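Local coordinates for protein 6-phospho-alpha-glucosidase (Merdibacter massiliensis, PDB 6VC6) that probably hydrolyses 6-phospho-alpha-glucosides with the help of NAD and manganese, as a family 4 glycoside hydrolase of a gut bacterium, at residues A[13-17]-A[291-296]; A[237-241]-A[283-287]. All blocks are in the same frame, centred on the assembly; numbering follows the deposited sequence.

Contacts 1 and 2 grip the same sugar phosphate from two sides of one pocket, their centres about 14 Å apart. Helices 283-289 and 291-305 follow each other in the chain, and a probable hydrogen bond from Glu-292 N to Val-287 O (2.9 Å) joins them. Along the sequence, contact 2 is nested inside the long excursion that contact 1 closes, which brings the turn after strand 4-9 against helix 291-305. Contact 1 thereby joins the dinucleotide-binding part of the chain to its C-terminal family region, whereas contact 2 lies wholly within the latter. Together they place Arg-291 and Arg-283 around the phosphate of 6-phosphoglucose, with NAD alongside Arg-291.

Contact 1 (A[13-17]-A[291-296]); sequences STYTP and REKRVF. With NAD (nicotinamide-adenine-dinucleotide), chain G; G6P (6-O-phosphono-alpha-D-glucopyranose), chain F.
Thr-14 and Glu-292 bring the backbones closest, 5.7 Å between their CA atoms, where the type I turn Ser-13 to Thr-16 meets the first turns of helix 291-305. The polar centre is the hydrogen bond from Arg-291 NE to Thr-14 OG1 (2.9 Å), whose acceptor lies in the guanidinium plane. Threonine suits the spot because its hydroxyl also donates to NAD O2N, while its methyl is apolar. A chi1 of 66° sets OG1 between the backbone N and the carbonyl carbon, toward both Arg-291 NE and NAD O2N, and leaves CG2 against CA and CG of Glu-292 and the edge of the Phe-296 ring.

Arg-291 runs on past Thr-14, bends at chi3 (90°), and spends its terminal nitrogens on two ligands. NH1 donates to G6P O3P, and NH2 is shared between G6P O1P (2.7 Å) and NAD O1N. These bonds and the one to Thr-14 OG1, all at the edge and near the plane, fix the rotation of the guanidinium, whose charge offsets that of the two phosphates. Tyr-15 OH sits over the centre of one face, 3.1 Å above the plane; the tyrosine ring is tilted by 28° from that plane. Ser-13 OG accepts from Tyr-15 N, capping the turn, and donates to NAD O2N (2.6 Å), a double role that fits a small hydroxyl. Farther along the helix, Val-295 CG1 packs on Pro-17 CG (3.6 Å) and also lies against Thr-14 O.

Glu-292 turns its carboxylate to Arg-44 of helix 42-59 in a salt bridge, and Thr-14 and Phe-296 both reach that arginine. The segment that packs here on helix 291-305 is the turn after the first strand, 4-9, of a Rossmann-type sheet; it holds the NAD phosphates and leads into helix 16-25.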
loop_
_atom_site.group_PDB
_atom_site.type_symbol
_atom_site.label_atom_id
_atom_site.label_comp_id
_atom_site.label_asym_id
_atom_site.label_seq_id
_atom_site.Cartn_x
_atom_site.Cartn_y
_atom_site.Cartn_z
ATOM N N SER A 13 8.806 1.632 -11.715
ATOM C CA SER A 13 7.381 1.581 -11.428
ATOM C C SER A 13 6.632 2.667 -12.191
ATOM O O SER A 13 7.185 3.719 -12.526
ATOM C CB SER A 13 7.134 1.737 -9.928
ATOM O OG SER A 13 5.837 2.252 -9.676
ATOM N N THR A 14 5.353 2.399 -12.463
ATOM C CA THR A 14 4.508 3.381 -13.133
ATOM C C THR A 14 4.271 4.619 -12.278
ATOM O O THR A 14 3.889 5.664 -12.816
ATOM C CB THR A 14 3.165 2.754 -13.511
ATOM O OG1 THR A 14 2.442 2.412 -12.322
ATOM C CG2 THR A 14 3.378 1.502 -14.349
ATOM N N TYR A 15 4.485 4.527 -10.966
ATOM C CA TYR A 15 4.325 5.663 -10.068
ATOM C C TYR A 15 5.565 6.542 -9.985
ATOM O O TYR A 15 5.477 7.660 -9.466
ATOM C CB TYR A 15 3.965 5.180 -8.658
ATOM C CG TYR A 15 2.633 4.470 -8.556
ATOM C CD1 TYR A 15 1.446 5.186 -8.474
ATOM C CD2 TYR A 15 2.564 3.083 -8.528
ATOM C CE1 TYR A 15 0.227 4.542 -8.374
ATOM C CE2 TYR A 15 1.350 2.429 -8.428
ATOM C CZ TYR A 15 0.186 3.163 -8.352
ATOM O OH TYR A 15 -1.024 2.515 -8.252
ATOM N N THR A 16 6.711 6.067 -10.478
ATOM C CA THR A 16 7.945 6.838 -10.347
ATOM C C THR A 16 7.901 8.186 -11.064
ATOM O O THR A 16 8.363 9.176 -10.469
ATOM C CB THR A 16 9.137 5.999 -10.831
ATOM O OG1 THR A 16 9.215 4.793 -10.062
ATOM C CG2 THR A 16 10.437 6.774 -10.676
ATOM N N PRO A 17 7.391 8.310 -12.298
ATOM C CA PRO A 17 7.275 9.657 -12.886
ATOM C C PRO A 17 6.456 10.612 -12.036
ATOM O O PRO A 17 6.785 11.803 -11.961
ATOM C CB PRO A 17 6.617 9.389 -14.245
ATOM C CG PRO A 17 7.037 8.008 -14.585
ATOM C CD PRO A 17 7.038 7.265 -13.280
ATOM N N ARG A 291 -2.844 2.647 -16.870
ATOM C CA ARG A 291 -1.823 3.483 -16.245
ATOM C C ARG A 291 -0.438 3.173 -16.800
ATOM O O ARG A 291 0.343 4.083 -17.093
ATOM C CB ARG A 291 -1.844 3.296 -14.726
ATOM C CG ARG A 291 -0.523 3.638 -14.045
ATOM C CD ARG A 291 -0.672 3.725 -12.535
ATOM N NE ARG A 291 -0.430 2.440 -11.890
ATOM C CZ ARG A 291 -1.372 1.708 -11.306
ATOM N NH1 ARG A 291 -2.627 2.136 -11.282
ATOM N NH2 ARG A 291 -1.060 0.549 -10.745
ATOM N N GLU A 292 -0.115 1.886 -16.950
ATOM C CA GLU A 292 1.214 1.514 -17.425
ATOM C C GLU A 292 1.465 2.014 -18.844
ATOM O O GLU A 292 2.571 2.473 -19.151
ATOM C CB GLU A 292 1.407 -0.002 -17.348
ATOM C CG GLU A 292 2.835 -0.432 -17.679
ATOM C CD GLU A 292 2.962 -1.912 -17.999
ATOM O OE1 GLU A 292 2.269 -2.391 -18.922
ATOM O OE2 GLU A 292 3.768 -2.592 -17.332
ATOM N N LYS A 293 0.452 1.938 -19.679
ATOM C CA LYS A 293 0.594 2.353 -21.052
ATOM C C LYS A 293 0.717 3.855 -21.185
ATOM O O LYS A 293 1.572 4.337 -21.887
ATOM C CB LYS A 293 -0.559 1.832 -21.883
ATOM C CG LYS A 293 -0.318 1.934 -23.367
ATOM C CD LYS A 293 -1.625 1.942 -24.121
ATOM C CE LYS A 293 -1.435 1.412 -25.528
ATOM N NZ LYS A 293 -1.077 2.489 -26.495
ATOM N N ARG A 294 -0.118 4.591 -20.480
ATOM C CA ARG A 294 -0.114 6.047 -20.577
ATOM C C ARG A 294 1.179 6.627 -20.024
ATOM O O ARG A 294 1.764 7.536 -20.624
ATOM C CB ARG A 294 -1.320 6.634 -19.845
ATOM C CG ARG A 294 -2.663 6.295 -20.467
ATOM C CD ARG A 294 -3.786 7.054 -19.783
ATOM N NE ARG A 294 -3.770 6.858 -18.336
ATOM C CZ ARG A 294 -4.519 5.968 -17.694
ATOM N NH1 ARG A 294 -5.350 5.187 -18.371
ATOM N NH2 ARG A 294 -4.439 5.859 -16.375
ATOM N N VAL A 295 1.650 6.098 -18.894
ATOM C CA VAL A 295 2.825 6.660 -18.237
ATOM C C VAL A 295 4.083 6.399 -19.058
ATOM O O VAL A 295 4.901 7.303 -19.268
ATOM C CB VAL A 295 2.947 6.101 -16.807
ATOM C CG1 VAL A 295 4.382 6.197 -16.314
ATOM C CG2 VAL A 295 2.003 6.842 -15.871
ATOM N N PHE A 296 4.259 5.167 -19.542
ATOM C CA PHE A 296 5.448 4.859 -20.329
ATOM C C PHE A 296 5.415 5.537 -21.694
ATOM O O PHE A 296 6.473 5.818 -22.267
ATOM C CB PHE A 296 5.602 3.346 -20.487
ATOM C CG PHE A 296 6.340 2.692 -19.353
ATOM C CD1 PHE A 296 7.724 2.657 -19.336
ATOM C CD2 PHE A 296 5.647 2.116 -18.301
ATOM C CE1 PHE A 296 8.405 2.057 -18.293
ATOM C CE2 PHE A 296 6.323 1.515 -17.254
ATOM C CZ PHE A 296 7.702 1.485 -17.250
HETATM P PA NAD G . 5.057 -1.863 -11.449
HETATM O O1A NAD G . 4.687 -0.808 -12.464
HETATM O O2A NAD G . 5.237 -3.297 -11.884
HETATM O O5B NAD G . 6.401 -1.398 -10.698
HETATM C C5B NAD G . 7.162 -2.328 -9.936
HETATM C C4B NAD G . 8.643 -2.062 -10.144
HETATM O O4B NAD G . 9.399 -2.665 -9.092
HETATM C C3B NAD G . 9.116 -2.673 -11.454
HETATM O O3B NAD G . 9.814 -1.686 -12.216
HETATM C C2B NAD G . 10.074 -3.774 -11.055
HETATM O O2B NAD G . 11.190 -3.822 -11.948
HETATM C C1B NAD G . 10.506 -3.369 -9.656
HETATM N N9A NAD G . 10.879 -4.544 -8.831
HETATM C C8A NAD G . 10.236 -5.725 -8.764
HETATM N N7A NAD G . 10.868 -6.574 -7.910
HETATM C C5A NAD G . 11.943 -5.929 -7.420
HETATM C C6A NAD G . 13.042 -6.236 -6.474
HETATM N N6A NAD G . 13.122 -7.441 -5.859
HETATM N N1A NAD G . 13.963 -5.274 -6.244
HETATM C C2A NAD G . 13.898 -4.071 -6.846
HETATM N N3A NAD G . 12.932 -3.725 -7.713
HETATM C C4A NAD G . 11.947 -4.595 -8.036
HETATM O O3 NAD G . 3.993 -1.834 -10.242
HETATM P PN NAD G . 3.103 -0.539 -9.900
HETATM O O1N NAD G . 1.698 -0.781 -10.401
HETATM O O2N NAD G . 3.852 0.712 -10.293
HETATM O O5D NAD G . 3.087 -0.638 -8.297
HETATM C C5D NAD G . 4.213 -0.200 -7.540
HETATM C C4D NAD G . 4.060 -0.710 -6.115
HETATM O O4D NAD G . 3.443 0.290 -5.301
HETATM C C3D NAD G . 3.157 -1.935 -6.081
HETATM O O3D NAD G . 3.769 -2.942 -5.273
HETATM C C2D NAD G . 1.898 -1.462 -5.391
HETATM O O2D NAD G . 1.314 -2.504 -4.609
HETATM C C1D NAD G . 2.428 -0.339 -4.520
HETATM N N1N NAD G . 1.382 0.593 -4.108
HETATM C C2N NAD G . 1.082 0.627 -2.809
HETATM C C3N NAD G . 0.107 1.477 -2.320
HETATM C C7N NAD G . -0.191 1.471 -0.851
HETATM O O7N NAD G . -1.194 2.028 -0.440
HETATM N N7N NAD G . 0.653 0.841 -0.035
HETATM C C4N NAD G . -0.561 2.319 -3.201
HETATM C C5N NAD G . -0.235 2.264 -4.553
HETATM C C6N NAD G . 0.756 1.387 -4.986
HETATM C C1 G6P F . -5.424 1.226 -3.310
HETATM C C2 G6P F . -4.434 0.718 -2.252
HETATM C C3 G6P F . -3.135 0.171 -2.818
HETATM C C4 G6P F . -3.443 -0.650 -4.048
HETATM C C5 G6P F . -3.936 0.307 -5.116
HETATM C C6 G6P F . -4.371 -0.483 -6.344
HETATM O O1 G6P F . -5.756 2.593 -3.034
HETATM O O2 G6P F . -4.134 1.780 -1.337
HETATM O O3 G6P F . -2.462 -0.636 -1.846
HETATM O O4 G6P F . -2.252 -1.306 -4.493
HETATM O O5 G6P F . -5.062 1.089 -4.700
HETATM O O6 G6P F . -4.266 0.356 -7.489
HETATM P P G6P F . -4.357 -0.268 -8.968
HETATM O O1P G6P F . -2.944 -0.733 -9.226
HETATM O O2P G6P F . -5.370 -1.383 -8.848
HETATM O O3P G6P F . -4.822 0.887 -9.820
#

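Contact 2 (A[237-241]-A[283-287]); sequences RDQSW and RADEV. With G6P (6-O-phosphono-alpha-D-glucopyranose), chain F.
Arg-283 NH1 reaches Asp-238 OD2 in a salt bridge of 2.9 Å, meeting the oxygen on its anti side with the carboxylate and guanidinium planes 71° apart. The same NH1 bonds Glu-286 OE2 (3.0 Å), one helical turn along, so two acids hold this end of the guanidinium. Arginine fits because its other nitrogens remain for the sugar phosphate: NE donates to G6P O2P in a nearly straight bond, and NH2 to O3P. The chain leaves with CG anti to the backbone N and bends at chi2 (58°), which swings the planar head across toward helix 239-246.

Trp-241 stands nearly perpendicular to that head, 83° between planes, with CD1 over one guanidinium face; its other end brings CZ2 to 3.2 Å from G6P O5. Val-287 CG2 lies over a face of the Arg-283 guanidinium, offset toward its rim, an apolar branch suited to a flat surface. Ser-240 OG sits 3.0 Å from Glu-286 OE2, and a water links Ser-240 N to that same oxygen.

Asp-238 and Glu-286 are thus second-shell acids that position Arg-283, the three forming a salt-bridge network beside the phosphate of the 6-phosphoglucose site, which Arg-93 and Arg-291 also serve.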
loop_
_atom_site.group_PDB
_atom_site.type_symbol
_atom_site.label_atom_id
_atom_site.label_comp_id
_atom_site.label_asym_id
_atom_site.label_seq_id
_atom_site.Cartn_x
_atom_site.Cartn_y
_atom_site.Cartn_z
ATOM N N ARG A 237 -10.594 8.351 -12.764
ATOM C CA ARG A 237 -10.513 6.986 -12.264
ATOM C C ARG A 237 -11.192 6.012 -13.218
ATOM O O ARG A 237 -12.170 6.346 -13.892
ATOM C CB ARG A 237 -11.151 6.878 -10.879
ATOM C CG ARG A 237 -10.568 7.832 -9.857
ATOM C CD ARG A 237 -9.062 7.671 -9.745
ATOM N NE ARG A 237 -8.698 6.434 -9.062
ATOM C CZ ARG A 237 -8.745 6.266 -7.745
ATOM N NH1 ARG A 237 -9.143 7.260 -6.960
ATOM N NH2 ARG A 237 -8.396 5.105 -7.209
ATOM N N ASP A 238 -10.660 4.794 -13.263
ATOM C CA ASP A 238 -11.264 3.738 -14.060
ATOM C C ASP A 238 -12.608 3.328 -13.463
ATOM O O ASP A 238 -12.915 3.607 -12.301
ATOM C CB ASP A 238 -10.328 2.532 -14.149
ATOM C CG ASP A 238 -9.139 2.782 -15.058
ATOM O OD1 ASP A 238 -9.296 3.524 -16.051
ATOM O OD2 ASP A 238 -8.050 2.239 -14.780
ATOM N N GLN A 239 -13.415 2.653 -14.285
ATOM C CA GLN A 239 -14.772 2.306 -13.873
ATOM C C GLN A 239 -14.772 1.390 -12.656
ATOM O O GLN A 239 -15.651 1.494 -11.793
ATOM C CB GLN A 239 -15.523 1.656 -15.036
ATOM C CG GLN A 239 -16.967 1.299 -14.722
ATOM C CD GLN A 239 -17.794 2.509 -14.332
ATOM O OE1 GLN A 239 -17.692 3.571 -14.948
ATOM N NE2 GLN A 239 -18.616 2.357 -13.299
ATOM N N SER A 240 -13.789 0.489 -12.565
ATOM C CA SER A 240 -13.735 -0.428 -11.430
ATOM C C SER A 240 -13.534 0.314 -10.114
ATOM O O SER A 240 -14.044 -0.119 -9.075
ATOM C CB SER A 240 -12.621 -1.456 -11.637
ATOM O OG SER A 240 -11.350 -0.832 -11.681
ATOM N N TRP A 241 -12.802 1.431 -10.136
ATOM C CA TRP A 241 -12.604 2.203 -8.914
ATOM C C TRP A 241 -13.859 2.980 -8.540
ATOM O O TRP A 241 -14.158 3.153 -7.352
ATOM C CB TRP A 241 -11.413 3.147 -9.072
ATOM C CG TRP A 241 -10.116 2.556 -8.608
ATOM C CD1 TRP A 241 -8.986 2.374 -9.352
ATOM C CD2 TRP A 241 -9.815 2.067 -7.295
ATOM N NE1 TRP A 241 -8.001 1.804 -8.583
ATOM C CE2 TRP A 241 -8.485 1.604 -7.316
ATOM C CE3 TRP A 241 -10.541 1.974 -6.102
ATOM C CZ2 TRP A 241 -7.864 1.059 -6.194
ATOM C CZ3 TRP A 241 -9.924 1.432 -4.990
ATOM C CH2 TRP A 241 -8.599 0.981 -5.043
ATOM N N ARG A 283 -8.124 -6.621 -13.240
ATOM C CA ARG A 283 -7.617 -5.285 -12.937
ATOM C C ARG A 283 -6.168 -5.128 -13.380
ATOM O O ARG A 283 -5.760 -4.045 -13.817
ATOM C CB ARG A 283 -7.759 -5.006 -11.439
ATOM C CG ARG A 283 -7.151 -3.689 -10.977
ATOM C CD ARG A 283 -7.760 -2.498 -11.700
ATOM N NE ARG A 283 -7.097 -1.249 -11.336
ATOM C CZ ARG A 283 -7.286 -0.091 -11.959
ATOM N NH1 ARG A 283 -8.122 -0.016 -12.984
ATOM N NH2 ARG A 283 -6.637 0.995 -11.556
ATOM N N ALA A 284 -5.374 -6.197 -13.277
ATOM C CA ALA A 284 -4.001 -6.144 -13.768
ATOM C C ALA A 284 -3.966 -5.852 -15.262
ATOM O O ALA A 284 -3.080 -5.136 -15.743
ATOM C CB ALA A 284 -3.276 -7.453 -13.459
ATOM N N ASP A 285 -4.929 -6.394 -16.012
ATOM C CA ASP A 285 -5.031 -6.068 -17.430
ATOM C C ASP A 285 -5.473 -4.623 -17.632
ATOM O O ASP A 285 -5.032 -3.960 -18.579
ATOM C CB ASP A 285 -5.999 -7.029 -18.121
ATOM C CG ASP A 285 -5.547 -8.473 -18.034
ATOM O OD1 ASP A 285 -4.404 -8.766 -18.446
ATOM O OD2 ASP A 285 -6.335 -9.316 -17.553
ATOM N N GLU A 286 -6.346 -4.120 -16.753
ATOM C CA GLU A 286 -6.751 -2.719 -16.828
ATOM C C GLU A 286 -5.563 -1.793 -16.603
ATOM O O GLU A 286 -5.424 -0.771 -17.285
ATOM C CB GLU A 286 -7.844 -2.422 -15.801
ATOM C CG GLU A 286 -9.071 -3.305 -15.888
ATOM C CD GLU A 286 -10.013 -3.082 -14.721
ATOM O OE1 GLU A 286 -10.707 -4.041 -14.321
ATOM O OE2 GLU A 286 -10.055 -1.947 -14.199
ATOM N N VAL A 287 -4.701 -2.134 -15.643
ATOM C CA VAL A 287 -3.515 -1.327 -15.386
ATOM C C VAL A 287 -2.547 -1.416 -16.554
ATOM O O VAL A 287 -1.971 -0.405 -16.977
ATOM C CB VAL A 287 -2.847 -1.756 -14.068
ATOM C CG1 VAL A 287 -1.522 -1.029 -13.882
ATOM C CG2 VAL A 287 -3.776 -1.494 -12.893
HETATM C C1 G6P F . -5.424 1.226 -3.310
HETATM C C2 G6P F . -4.434 0.718 -2.252
HETATM C C3 G6P F . -3.135 0.171 -2.818
HETATM C C4 G6P F . -3.443 -0.650 -4.048
HETATM C C5 G6P F . -3.936 0.307 -5.116
HETATM C C6 G6P F . -4.371 -0.483 -6.344
HETATM O O1 G6P F . -5.756 2.593 -3.034
HETATM O O2 G6P F . -4.134 1.780 -1.337
HETATM O O3 G6P F . -2.462 -0.636 -1.846
HETATM O O4 G6P F . -2.252 -1.306 -4.493
HETATM O O5 G6P F . -5.062 1.089 -4.700
HETATM O O6 G6P F . -4.266 0.356 -7.489
HETATM P P G6P F . -4.357 -0.268 -8.968
HETATM O O1P G6P F . -2.944 -0.733 -9.226
HETATM O O2P G6P F . -5.370 -1.383 -8.848
HETATM O O3P G6P F . -4.822 0.887 -9.820
HETATM O O HOH W 1 -5.139 2.056 -15.411
HETATM O O HOH W 2 -12.184 -0.316 -14.900
#